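Local coordinates for protein sulfotransferase (Mus musculus, PDB 5X2B) that probably transfers sulfonate groups from the nucleotide donor PAPS to acceptor substrates, and binds adenosine-3',5'-diphosphate and calcium ions, at residues D[37-42]-D[146-151]; D[106-111]-D[153-158]; D[63-68]-D[86-91]. All coordinates share one frame; numbering follows the deposited sequence.

Contacts 1 and 2 belong to the core, close to the centre of the chain, and share helix 151-159, with residues 146-151 leading into its first turn and 153-158 running along it. Each reaches the nucleotide, contact 1 through Lys40, Ser41 and Gly42 at the 5'-phosphate, contact 2 through Arg109 at the 3'-phosphate, and they join where Arg109 NH1 meets Lys40 O. Aromatic rings dominate both. Contact 3 works differently: a buried glutamate grips a loop at the end of strand 81-86, while the rest of 86-91 runs outward to a calcium ion bound by Glu91 O and two waters. His87 O and Leu88 O of that loop accept from His154 and Trp158 of contact 2.

Contact 1: D[37-42]-D[146-151]; sequences SYPKSG and VVYGSW. With A3P (adenosine-3'-5'-diphosphate), chain V.
Tyr38 lays one face of its ring against Trp151 and points its hydroxyl at the turn before it, and here the contact is tightest. The indole presents an edge to that face of the phenol, a T-shaped pair with centroids 4.7 Å apart and planes at 80°. Trp151 CA adds a CH-pi contact, 3.8 Å from the centroid of the Tyr38 ring. Pro39 CD lies over the opposite face, so the phenol is held on both sides. Tyr38 CG is anti to the backbone N (chi1 -172°), which sends OH to the type II turn 146-149; there OH donates to Gly149 O, near the ring plane, though the modelled 2.3 Å is too short to take literally. Val146 CG2 sits 3.5 Å from Tyr38 OH, and Pro39 CG rests 3.7 Å from Tyr148 CD2.

The segment 37-42, between strand 33-37 and helix 43-52, belongs to the 5'-phosphosulfate-binding loop of the sulfotransferases, their counterpart of the P-loop. Ser41 N and Gly42 N both donate to A3P O5P, each at 3.2 Å. Lys40 serves the nucleotide instead of 146-151; bent at chi2 and chi3, it brings NZ within 3.3 Å of A3P O4P, a weak bond, and has a cation-pi partner in Tyr121. A methionine in its place would probably leave the 5'-phosphate without that nearby positive charge.

On the looser side, Ser150 is partly exposed and its CB points away from 37-42. Ser150 OG instead caps helix 151-159, with weak bonds to Phe152 N and Asp153 N.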
loop_
_atom_site.group_PDB
_atom_site.type_symbol
_atom_site.label_atom_id
_atom_site.label_comp_id
_atom_site.label_asym_id
_atom_site.label_seq_id
_atom_site.Cartn_x
_atom_site.Cartn_y
_atom_site.Cartn_z
ATOM N N SER D 37 1.059 1.129 2.703
ATOM C CA SER D 37 0.148 0.036 2.576
ATOM C C SER D 37 0.859 -1.310 2.570
ATOM O O SER D 37 2.026 -1.444 2.202
ATOM C CB SER D 37 -0.631 0.179 1.280
ATOM O OG SER D 37 0.281 0.161 0.198
ATOM N N TYR D 38 0.089 -2.314 2.947
ATOM C CA TYR D 38 0.428 -3.662 2.576
ATOM C C TYR D 38 0.000 -3.826 1.158
ATOM O O TYR D 38 -1.046 -3.332 0.771
ATOM C CB TYR D 38 -0.321 -4.666 3.394
ATOM C CG TYR D 38 0.188 -6.022 3.118
ATOM C CD1 TYR D 38 1.300 -6.474 3.761
ATOM C CD2 TYR D 38 -0.439 -6.845 2.189
ATOM C CE1 TYR D 38 1.787 -7.730 3.547
ATOM C CE2 TYR D 38 0.019 -8.110 1.953
ATOM C CZ TYR D 38 1.143 -8.553 2.644
ATOM O OH TYR D 38 1.647 -9.793 2.435
ATOM N N PRO D 39 0.766 -4.571 0.377
ATOM C CA PRO D 39 0.484 -4.639 -1.054
ATOM C C PRO D 39 -0.932 -5.179 -1.367
ATOM O O PRO D 39 -1.572 -5.875 -0.566
ATOM C CB PRO D 39 1.580 -5.585 -1.572
ATOM C CG PRO D 39 2.638 -5.565 -0.553
ATOM C CD PRO D 39 1.925 -5.396 0.751
ATOM N N LYS D 40 -1.394 -4.842 -2.568
ATOM C CA LYS D 40 -2.764 -5.126 -3.085
ATOM C C LYS D 40 -3.924 -4.546 -2.251
ATOM O O LYS D 40 -4.979 -5.162 -2.140
ATOM C CB LYS D 40 -2.987 -6.619 -3.287
ATOM C CG LYS D 40 -1.863 -7.348 -3.979
ATOM C CD LYS D 40 -1.307 -6.616 -5.211
ATOM C CE LYS D 40 -2.363 -6.311 -6.245
ATOM N NZ LYS D 40 -1.786 -5.590 -7.394
ATOM N N SER D 41 -3.734 -3.347 -1.704
ATOM C CA SER D 41 -4.647 -2.801 -0.702
ATOM C C SER D 41 -5.055 -1.307 -0.948
ATOM O O SER D 41 -5.749 -0.724 -0.102
ATOM C CB SER D 41 -4.033 -3.006 0.706
ATOM O OG SER D 41 -3.486 -4.325 0.878
ATOM N N GLY D 42 -4.638 -0.700 -2.079
ATOM C CA GLY D 42 -5.091 0.647 -2.491
ATOM C C GLY D 42 -4.004 1.691 -2.755
ATOM O O GLY D 42 -4.229 2.914 -2.851
ATOM N N VAL D 146 5.356 -14.271 1.305
ATOM C CA VAL D 146 5.028 -13.534 0.091
ATOM C C VAL D 146 5.787 -12.216 0.143
ATOM O O VAL D 146 6.307 -11.841 1.210
ATOM C CB VAL D 146 3.508 -13.278 0.013
ATOM C CG1 VAL D 146 2.797 -14.513 -0.421
ATOM C CG2 VAL D 146 2.965 -12.807 1.335
ATOM N N VAL D 147 5.894 -11.502 -0.970
ATOM C CA VAL D 147 6.668 -10.275 -0.897
ATOM C C VAL D 147 6.066 -9.415 0.199
ATOM O O VAL D 147 4.845 -9.442 0.404
ATOM C CB VAL D 147 6.725 -9.474 -2.194
ATOM C CG1 VAL D 147 7.851 -9.965 -3.056
ATOM C CG2 VAL D 147 5.385 -9.499 -2.904
ATOM N N TYR D 148 6.946 -8.656 0.866
ATOM C CA TYR D 148 6.688 -7.913 2.126
ATOM C C TYR D 148 6.055 -8.667 3.276
ATOM O O TYR D 148 5.768 -8.063 4.294
ATOM C CB TYR D 148 5.870 -6.675 1.886
ATOM C CG TYR D 148 6.518 -5.791 0.872
ATOM C CD1 TYR D 148 7.406 -4.782 1.252
ATOM C CD2 TYR D 148 6.289 -6.002 -0.481
ATOM C CE1 TYR D 148 8.015 -3.984 0.293
ATOM C CE2 TYR D 148 6.873 -5.225 -1.428
ATOM C CZ TYR D 148 7.721 -4.226 -1.041
ATOM O OH TYR D 148 8.259 -3.492 -2.030
ATOM N N GLY D 149 5.849 -9.965 3.116
ATOM C CA GLY D 149 5.510 -10.843 4.228
ATOM C C GLY D 149 4.082 -10.833 4.768
ATOM O O GLY D 149 3.097 -10.647 4.029
ATOM N N SER D 150 3.974 -11.024 6.084
ATOM C CA SER D 150 2.670 -11.300 6.663
ATOM C C SER D 150 1.798 -10.070 6.693
ATOM O O SER D 150 2.100 -9.070 7.349
ATOM C CB SER D 150 2.782 -11.869 8.068
ATOM O OG SER D 150 1.481 -12.066 8.597
ATOM N N TRP D 151 0.692 -10.164 5.991
ATOM C CA TRP D 151 -0.270 -9.114 6.048
ATOM C C TRP D 151 -0.619 -8.840 7.521
ATOM O O TRP D 151 -0.794 -7.697 7.911
ATOM C CB TRP D 151 -1.465 -9.574 5.243
ATOM C CG TRP D 151 -2.538 -8.627 5.178
ATOM C CD1 TRP D 151 -2.759 -7.698 4.204
ATOM C CD2 TRP D 151 -3.594 -8.508 6.106
ATOM N NE1 TRP D 151 -3.873 -6.994 4.480
ATOM C CE2 TRP D 151 -4.411 -7.457 5.658
ATOM C CE3 TRP D 151 -3.911 -9.166 7.309
ATOM C CZ2 TRP D 151 -5.548 -7.044 6.363
ATOM C CZ3 TRP D 151 -5.007 -8.755 8.028
ATOM C CH2 TRP D 151 -5.843 -7.720 7.546
HETATM P P1 A3P V . -7.940 -6.338 -7.701
HETATM O O1P A3P V . -8.724 -5.806 -8.808
HETATM O O2P A3P V . -7.006 -7.286 -8.150
HETATM O O3P A3P V . -8.733 -6.874 -6.682
HETATM P P2 A3P V . -2.351 -1.676 -5.182
HETATM O O4P A3P V . -1.539 -2.657 -5.904
HETATM O O5P A3P V . -2.082 -1.635 -3.800
HETATM O O6P A3P V . -2.409 -0.350 -5.820
HETATM O "O5'" A3P V . -3.837 -2.265 -5.327
HETATM C "C5'" A3P V . -4.412 -2.917 -6.473
HETATM C "C4'" A3P V . -5.784 -3.480 -6.226
HETATM O "O4'" A3P V . -6.626 -2.390 -6.095
HETATM C "C3'" A3P V . -6.297 -4.258 -7.394
HETATM O "O3'" A3P V . -7.286 -5.149 -6.919
HETATM C "C2'" A3P V . -6.926 -3.184 -8.214
HETATM O "O2'" A3P V . -7.854 -3.704 -9.141
HETATM C "C1'" A3P V . -7.543 -2.345 -7.143
HETATM N N9 A3P V . -7.817 -0.977 -7.588
HETATM C C8 A3P V . -7.006 -0.227 -8.316
HETATM N N7 A3P V . -7.515 0.952 -8.553
HETATM C C5 A3P V . -8.693 1.015 -8.013
HETATM C C6 A3P V . -9.753 2.029 -7.921
HETATM N N6 A3P V . -9.646 3.234 -8.512
HETATM N N1 A3P V . -10.838 1.704 -7.236
HETATM C C2 A3P V . -10.979 0.525 -6.658
HETATM N N3 A3P V . -10.050 -0.417 -6.696
HETATM C C4 A3P V . -8.895 -0.250 -7.341
#

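Contact 2: D[106-111]-D[153-158]; sequences YIVRNP and DHVLSW. With A3P (adenosine-3'-5'-diphosphate), chain V.
The Tyr106 ring carries Trp158 over one face and His154 at its edge. Trp158 CB stands 3.7 Å from the centroid of the Tyr106 ring, and the five-membered ring of the indole continues the cover as an offset stack, centroids 4.1 Å apart and planes at 29°. His154 comes in rim to rim, its ND1 in the phenol plane. Further along the strand Val108 CG2 meets Val155 CG2 at 3.7 Å.

These side chains fasten helix 151-159 to strand 103-108 of the parallel sheet; the axes of the short segments approach to 10.3 Å, and their N-to-C directions differ by 138°. Just past the strand, Arg109 extends to the nucleotide. Its NH2 makes a weak bond of 3.4 Å to A3P O3P, in the guanidinium plane, while NH1 holds Lys40 O.

Trp158 NE1 is spoken for by Leu88 O. Tyr106 OH and His154 ND1 share a hydrogen bond of 2.6 Å in which either may be the donor, and His154 NE2 is bonded to His87 O. With both its nitrogens engaged, the buried imidazole has its rotation fixed, and it links the phenol to the loop after strand 81-86.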
loop_
_atom_site.group_PDB
_atom_site.type_symbol
_atom_site.label_atom_id
_atom_site.label_comp_id
_atom_site.label_asym_id
_atom_site.label_seq_id
_atom_site.Cartn_x
_atom_site.Cartn_y
_atom_site.Cartn_z
ATOM N N TYR D 106 -2.032 5.254 5.989
ATOM C CA TYR D 106 -1.880 3.793 5.904
ATOM C C TYR D 106 -3.153 3.232 5.330
ATOM O O TYR D 106 -4.202 3.301 5.984
ATOM C CB TYR D 106 -1.592 3.148 7.276
ATOM C CG TYR D 106 -1.321 1.653 7.184
ATOM C CD1 TYR D 106 -2.338 0.734 7.385
ATOM C CD2 TYR D 106 -0.070 1.168 6.882
ATOM C CE1 TYR D 106 -2.102 -0.628 7.280
ATOM C CE2 TYR D 106 0.171 -0.156 6.753
ATOM C CZ TYR D 106 -0.843 -1.057 6.958
ATOM O OH TYR D 106 -0.639 -2.406 6.864
ATOM N N ILE D 107 -3.078 2.698 4.108
ATOM C CA ILE D 107 -4.270 2.117 3.535
ATOM C C ILE D 107 -4.312 0.578 3.719
ATOM O O ILE D 107 -3.347 -0.123 3.481
ATOM C CB ILE D 107 -4.517 2.651 2.100
ATOM C CG1 ILE D 107 -5.816 2.045 1.580
ATOM C CG2 ILE D 107 -3.278 2.489 1.196
ATOM C CD1 ILE D 107 -6.393 2.776 0.382
ATOM N N VAL D 108 -5.435 0.093 4.237
ATOM C CA VAL D 108 -5.631 -1.321 4.581
ATOM C C VAL D 108 -6.875 -1.956 3.941
ATOM O O VAL D 108 -7.905 -1.304 3.804
ATOM C CB VAL D 108 -5.802 -1.480 6.073
ATOM C CG1 VAL D 108 -7.133 -0.981 6.467
ATOM C CG2 VAL D 108 -5.629 -2.924 6.462
ATOM N N ARG D 109 -6.763 -3.229 3.562
ATOM C CA ARG D 109 -7.821 -3.956 2.853
ATOM C C ARG D 109 -8.038 -5.295 3.477
ATOM O O ARG D 109 -7.099 -5.911 3.956
ATOM C CB ARG D 109 -7.403 -4.212 1.412
ATOM C CG ARG D 109 -8.495 -4.729 0.568
ATOM C CD ARG D 109 -8.017 -4.754 -0.839
ATOM N NE ARG D 109 -9.106 -5.117 -1.727
ATOM C CZ ARG D 109 -8.915 -5.491 -2.977
ATOM N NH1 ARG D 109 -7.687 -5.560 -3.456
ATOM N NH2 ARG D 109 -9.944 -5.805 -3.738
ATOM N N ASN D 110 -9.267 -5.766 3.443
ATOM C CA ASN D 110 -9.556 -6.988 4.139
ATOM C C ASN D 110 -8.651 -8.005 3.565
ATOM O O ASN D 110 -8.345 -7.968 2.389
ATOM C CB ASN D 110 -11.009 -7.410 4.032
ATOM C CG ASN D 110 -11.288 -8.204 2.825
ATOM O OD1 ASN D 110 -10.977 -9.385 2.747
ATOM N ND2 ASN D 110 -11.926 -7.574 1.869
ATOM N N PRO D 111 -8.169 -8.898 4.417
ATOM C CA PRO D 111 -7.028 -9.711 4.058
ATOM C C PRO D 111 -7.449 -10.705 2.991
ATOM O O PRO D 111 -6.643 -11.048 2.116
ATOM C CB PRO D 111 -6.697 -10.390 5.378
ATOM C CG PRO D 111 -7.973 -10.443 6.080
ATOM C CD PRO D 111 -8.685 -9.220 5.751
ATOM N N ASP D 153 1.093 -9.173 10.260
ATOM C CA ASP D 153 2.098 -8.509 11.032
ATOM C C ASP D 153 2.255 -7.114 10.467
ATOM O O ASP D 153 2.599 -6.179 11.183
ATOM C CB ASP D 153 3.413 -9.271 10.998
ATOM C CG ASP D 153 3.404 -10.467 11.931
ATOM O OD1 ASP D 153 2.560 -10.511 12.842
ATOM O OD2 ASP D 153 4.243 -11.359 11.776
ATOM N N HIS D 154 1.951 -6.963 9.190
ATOM C CA HIS D 154 2.104 -5.662 8.574
ATOM C C HIS D 154 1.112 -4.752 9.222
ATOM O O HIS D 154 1.421 -3.753 9.862
ATOM C CB HIS D 154 1.821 -5.701 7.066
ATOM C CG HIS D 154 2.354 -4.481 6.317
ATOM N ND1 HIS D 154 1.628 -3.358 6.172
ATOM C CD2 HIS D 154 3.555 -4.291 5.718
ATOM C CE1 HIS D 154 2.365 -2.447 5.464
ATOM N NE2 HIS D 154 3.504 -3.009 5.196
ATOM N N VAL D 155 -0.132 -5.093 9.004
ATOM C CA VAL D 155 -1.202 -4.270 9.503
ATOM C C VAL D 155 -1.036 -4.098 11.019
ATOM O O VAL D 155 -1.232 -3.024 11.536
ATOM C CB VAL D 155 -2.481 -4.974 9.205
ATOM C CG1 VAL D 155 -3.601 -4.341 9.982
ATOM C CG2 VAL D 155 -2.751 -4.951 7.698
ATOM N N LEU D 156 -0.702 -5.169 11.728
ATOM C CA LEU D 156 -0.588 -5.110 13.185
ATOM C C LEU D 156 0.450 -4.143 13.615
ATOM O O LEU D 156 0.198 -3.335 14.487
ATOM C CB LEU D 156 -0.177 -6.457 13.741
ATOM C CG LEU D 156 -1.288 -7.485 13.856
ATOM C CD1 LEU D 156 -0.755 -8.853 14.316
ATOM C CD2 LEU D 156 -2.373 -6.968 14.800
ATOM N N SER D 157 1.637 -4.221 13.030
ATOM C CA SER D 157 2.698 -3.279 13.388
ATOM C C SER D 157 2.246 -1.858 13.186
ATOM O O SER D 157 2.669 -0.965 13.902
ATOM C CB SER D 157 3.954 -3.513 12.573
ATOM O OG SER D 157 3.825 -3.104 11.220
ATOM N N TRP D 158 1.394 -1.643 12.197
ATOM C CA TRP D 158 0.952 -0.293 11.854
ATOM C C TRP D 158 -0.213 0.166 12.742
ATOM O O TRP D 158 -0.425 1.354 12.932
ATOM C CB TRP D 158 0.579 -0.225 10.354
ATOM C CG TRP D 158 1.790 -0.059 9.406
ATOM C CD1 TRP D 158 2.368 -1.010 8.613
ATOM C CD2 TRP D 158 2.528 1.120 9.207
ATOM N NE1 TRP D 158 3.412 -0.479 7.917
ATOM C CE2 TRP D 158 3.545 0.828 8.274
ATOM C CE3 TRP D 158 2.437 2.416 9.730
ATOM C CZ2 TRP D 158 4.477 1.771 7.868
ATOM C CZ3 TRP D 158 3.366 3.372 9.307
ATOM C CH2 TRP D 158 4.360 3.037 8.384
HETATM P P1 A3P V . -7.940 -6.338 -7.701
HETATM O O1P A3P V . -8.724 -5.806 -8.808
HETATM O O2P A3P V . -7.006 -7.286 -8.150
HETATM O O3P A3P V . -8.733 -6.874 -6.682
HETATM P P2 A3P V . -2.351 -1.676 -5.182
HETATM O O4P A3P V . -1.539 -2.657 -5.904
HETATM O O5P A3P V . -2.082 -1.635 -3.800
HETATM O O6P A3P V . -2.409 -0.350 -5.820
HETATM O "O5'" A3P V . -3.837 -2.265 -5.327
HETATM C "C5'" A3P V . -4.412 -2.917 -6.473
HETATM C "C4'" A3P V . -5.784 -3.480 -6.226
HETATM O "O4'" A3P V . -6.626 -2.390 -6.095
HETATM C "C3'" A3P V . -6.297 -4.258 -7.394
HETATM O "O3'" A3P V . -7.286 -5.149 -6.919
HETATM C "C2'" A3P V . -6.926 -3.184 -8.214
HETATM O "O2'" A3P V . -7.854 -3.704 -9.141
HETATM C "C1'" A3P V . -7.543 -2.345 -7.143
HETATM N N9 A3P V . -7.817 -0.977 -7.588
HETATM C C8 A3P V . -7.006 -0.227 -8.316
HETATM N N7 A3P V . -7.515 0.952 -8.553
HETATM C C5 A3P V . -8.693 1.015 -8.013
HETATM C C6 A3P V . -9.753 2.029 -7.921
HETATM N N6 A3P V . -9.646 3.234 -8.512
HETATM N N1 A3P V . -10.838 1.704 -7.236
HETATM C C2 A3P V . -10.979 0.525 -6.658
HETATM N N3 A3P V . -10.050 -0.417 -6.696
HETATM C C4 A3P V . -8.895 -0.250 -7.341
#

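Contact 3: D[63-68]-D[86-91]; sequences PIELGD and THLNYE. With CA (calcium ion), chain B.
Glu65 reaches across to Thr86 and His87, where strand 81-86 of the parallel sheet gives way to an ST turn: Thr86 OG1 accepts from Leu88 N at 2.9 Å. The glutamate itself sits in a type I turn, 63-66, in the loop after strand 58-60, so the contact ties together the loops that follow two neighbouring strands of this P-loop-like alpha/beta fold.

Take Glu65 outward from CB. The first torsion (chi1 67°) places CG between the backbone N and the carbonyl carbon, and CB and CG act as a spacer; a bend at chi2 then turns the carboxylate toward the strand end. CD lies 3.4 Å from Thr86 OG1. OE1 accepts a hydrogen bond from that hydroxyl, 2.8 Å from Thr86 OG1, which comes from above the carboxylate plane, 47° out of it; Leu88 CG is a more distant neighbour of the same oxygen. OE2 accepts from the backbone, 3.0 Å from His87 N, again out of plane, by 39°. Two bonds thus grip the buried carboxylate, one to each oxygen, and hold it against rotation. Thr86 OG1 is both donor and acceptor, relaying Glu65 to the ST turn.

Beside this polar pair Ile64 lies alongside Thr86, pointing the same way, with Ile64 CG2 3.6 Å from Thr86 OG1. The same methyl meets Leu88 CD1 at 4.0 Å. Further along 86-91, Glu91 O binds a calcium ion together with two waters. Tyr148 packs against both Glu65 and His87, whose side chain is about 5 Å from the bound nucleotide. That imidazole is anchored outside this contact: His87 ND1 is hydrogen-bonded to Ser37 O, at the start of the phosphate-binding loop.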
loop_
_atom_site.group_PDB
_atom_site.type_symbol
_atom_site.label_atom_id
_atom_site.label_comp_id
_atom_site.label_asym_id
_atom_site.label_seq_id
_atom_site.Cartn_x
_atom_site.Cartn_y
_atom_site.Cartn_z
ATOM N N PRO D 63 8.857 4.560 -5.055
ATOM C CA PRO D 63 8.965 3.882 -3.756
ATOM C C PRO D 63 10.308 4.083 -3.002
ATOM O O PRO D 63 11.383 3.981 -3.609
ATOM C CB PRO D 63 8.841 2.424 -4.146
ATOM C CG PRO D 63 8.002 2.438 -5.335
ATOM C CD PRO D 63 8.306 3.674 -6.086
ATOM N N ILE D 64 10.259 4.330 -1.692
ATOM C CA ILE D 64 11.487 4.599 -0.934
ATOM C C ILE D 64 12.331 3.362 -0.793
ATOM O O ILE D 64 13.497 3.444 -0.426
ATOM C CB ILE D 64 11.226 5.020 0.518
ATOM C CG1 ILE D 64 12.505 5.544 1.171
ATOM C CG2 ILE D 64 10.758 3.812 1.361
ATOM C CD1 ILE D 64 12.380 5.877 2.685
ATOM N N GLU D 65 11.744 2.198 -1.025
ATOM C CA GLU D 65 12.547 1.002 -0.968
ATOM C C GLU D 65 12.834 0.464 -2.345
ATOM O O GLU D 65 13.309 -0.633 -2.466
ATOM C CB GLU D 65 11.893 -0.064 -0.110
ATOM C CG GLU D 65 10.601 -0.648 -0.660
ATOM C CD GLU D 65 9.403 0.235 -0.411
ATOM O OE1 GLU D 65 9.605 1.354 0.093
ATOM O OE2 GLU D 65 8.270 -0.191 -0.731
ATOM N N LEU D 66 12.610 1.246 -3.386
ATOM C CA LEU D 66 12.973 0.806 -4.724
ATOM C C LEU D 66 14.435 1.154 -5.038
ATOM O O LEU D 66 14.780 2.320 -5.082
ATOM C CB LEU D 66 12.000 1.438 -5.717
ATOM C CG LEU D 66 12.204 1.223 -7.213
ATOM C CD1 LEU D 66 12.168 -0.229 -7.525
ATOM C CD2 LEU D 66 11.132 1.921 -8.042
ATOM N N GLY D 67 15.301 0.134 -5.169
ATOM C CA GLY D 67 16.644 0.285 -5.750
ATOM C C GLY D 67 17.949 0.274 -4.921
ATOM O O GLY D 67 18.039 -0.394 -3.876
ATOM N N ASP D 68 18.967 1.013 -5.415
ATOM C CA ASP D 68 20.257 1.162 -4.716
ATOM C C ASP D 68 20.207 2.289 -3.690
ATOM O O ASP D 68 19.208 2.964 -3.496
ATOM C CB ASP D 68 21.448 1.539 -5.640
ATOM C CG ASP D 68 21.611 0.643 -6.853
ATOM O OD1 ASP D 68 20.944 0.918 -7.877
ATOM O OD2 ASP D 68 22.473 -0.272 -6.812
ATOM N N THR D 86 5.566 3.462 0.179
ATOM C CA THR D 86 6.359 2.373 0.662
ATOM C C THR D 86 5.435 1.245 1.070
ATOM O O THR D 86 4.254 1.459 1.266
ATOM C CB THR D 86 7.129 2.828 1.865
ATOM O OG1 THR D 86 7.950 1.756 2.285
ATOM C CG2 THR D 86 6.173 3.225 2.999
ATOM N N HIS D 87 5.958 0.040 1.183
ATOM C CA HIS D 87 5.166 -1.054 1.738
ATOM C C HIS D 87 5.861 -1.462 3.012
ATOM O O HIS D 87 5.684 -2.543 3.514
ATOM C CB HIS D 87 5.142 -2.242 0.784
ATOM C CG HIS D 87 4.374 -2.013 -0.474
ATOM N ND1 HIS D 87 3.038 -1.620 -0.467
ATOM C CD2 HIS D 87 4.715 -2.126 -1.768
ATOM C CE1 HIS D 87 2.620 -1.494 -1.709
ATOM N NE2 HIS D 87 3.631 -1.801 -2.536
ATOM N N LEU D 88 6.700 -0.602 3.541
ATOM C CA LEU D 88 7.526 -1.073 4.649
ATOM C C LEU D 88 6.700 -1.307 5.873
ATOM O O LEU D 88 5.781 -0.582 6.151
ATOM C CB LEU D 88 8.593 -0.066 5.011
ATOM C CG LEU D 88 9.700 0.011 4.000
ATOM C CD1 LEU D 88 10.618 1.151 4.330
ATOM C CD2 LEU D 88 10.423 -1.290 4.037
ATOM N N ASN D 89 7.040 -2.301 6.654
ATOM C CA ASN D 89 6.353 -2.436 7.909
ATOM C C ASN D 89 6.800 -1.303 8.784
ATOM O O ASN D 89 7.618 -0.513 8.396
ATOM C CB ASN D 89 6.756 -3.714 8.607
ATOM C CG ASN D 89 8.147 -3.646 9.137
ATOM O OD1 ASN D 89 8.652 -2.576 9.446
ATOM N ND2 ASN D 89 8.781 -4.783 9.237
ATOM N N TYR D 90 6.313 -1.278 10.001
ATOM C CA TYR D 90 6.658 -0.233 10.878
ATOM C C TYR D 90 8.088 -0.260 11.234
ATOM O O TYR D 90 8.753 0.748 11.313
ATOM C CB TYR D 90 5.921 -0.390 12.154
ATOM C CG TYR D 90 6.105 0.883 12.875
ATOM C CD1 TYR D 90 5.403 2.010 12.469
ATOM C CD2 TYR D 90 7.033 1.001 13.887
ATOM C CE1 TYR D 90 5.591 3.194 13.059
ATOM C CE2 TYR D 90 7.211 2.195 14.522
ATOM C CZ TYR D 90 6.501 3.297 14.095
ATOM O OH TYR D 90 6.657 4.517 14.711
ATOM N N GLU D 91 8.590 -1.452 11.464
ATOM C CA GLU D 91 9.925 -1.609 11.966
ATOM C C GLU D 91 10.973 -1.121 11.010
ATOM O O GLU D 91 11.975 -0.569 11.400
ATOM C CB GLU D 91 10.144 -3.064 12.251
ATOM C CG GLU D 91 9.318 -3.510 13.400
ATOM C CD GLU D 91 7.824 -3.802 13.091
ATOM O OE1 GLU D 91 7.503 -4.277 11.956
ATOM O OE2 GLU D 91 6.982 -3.549 14.026
HETATM CA CA CA B . 14.367 -0.097 11.681
HETATM O O HOH W 1 13.494 2.319 11.747
HETATM O O HOH W 2 14.361 -2.517 12.107
#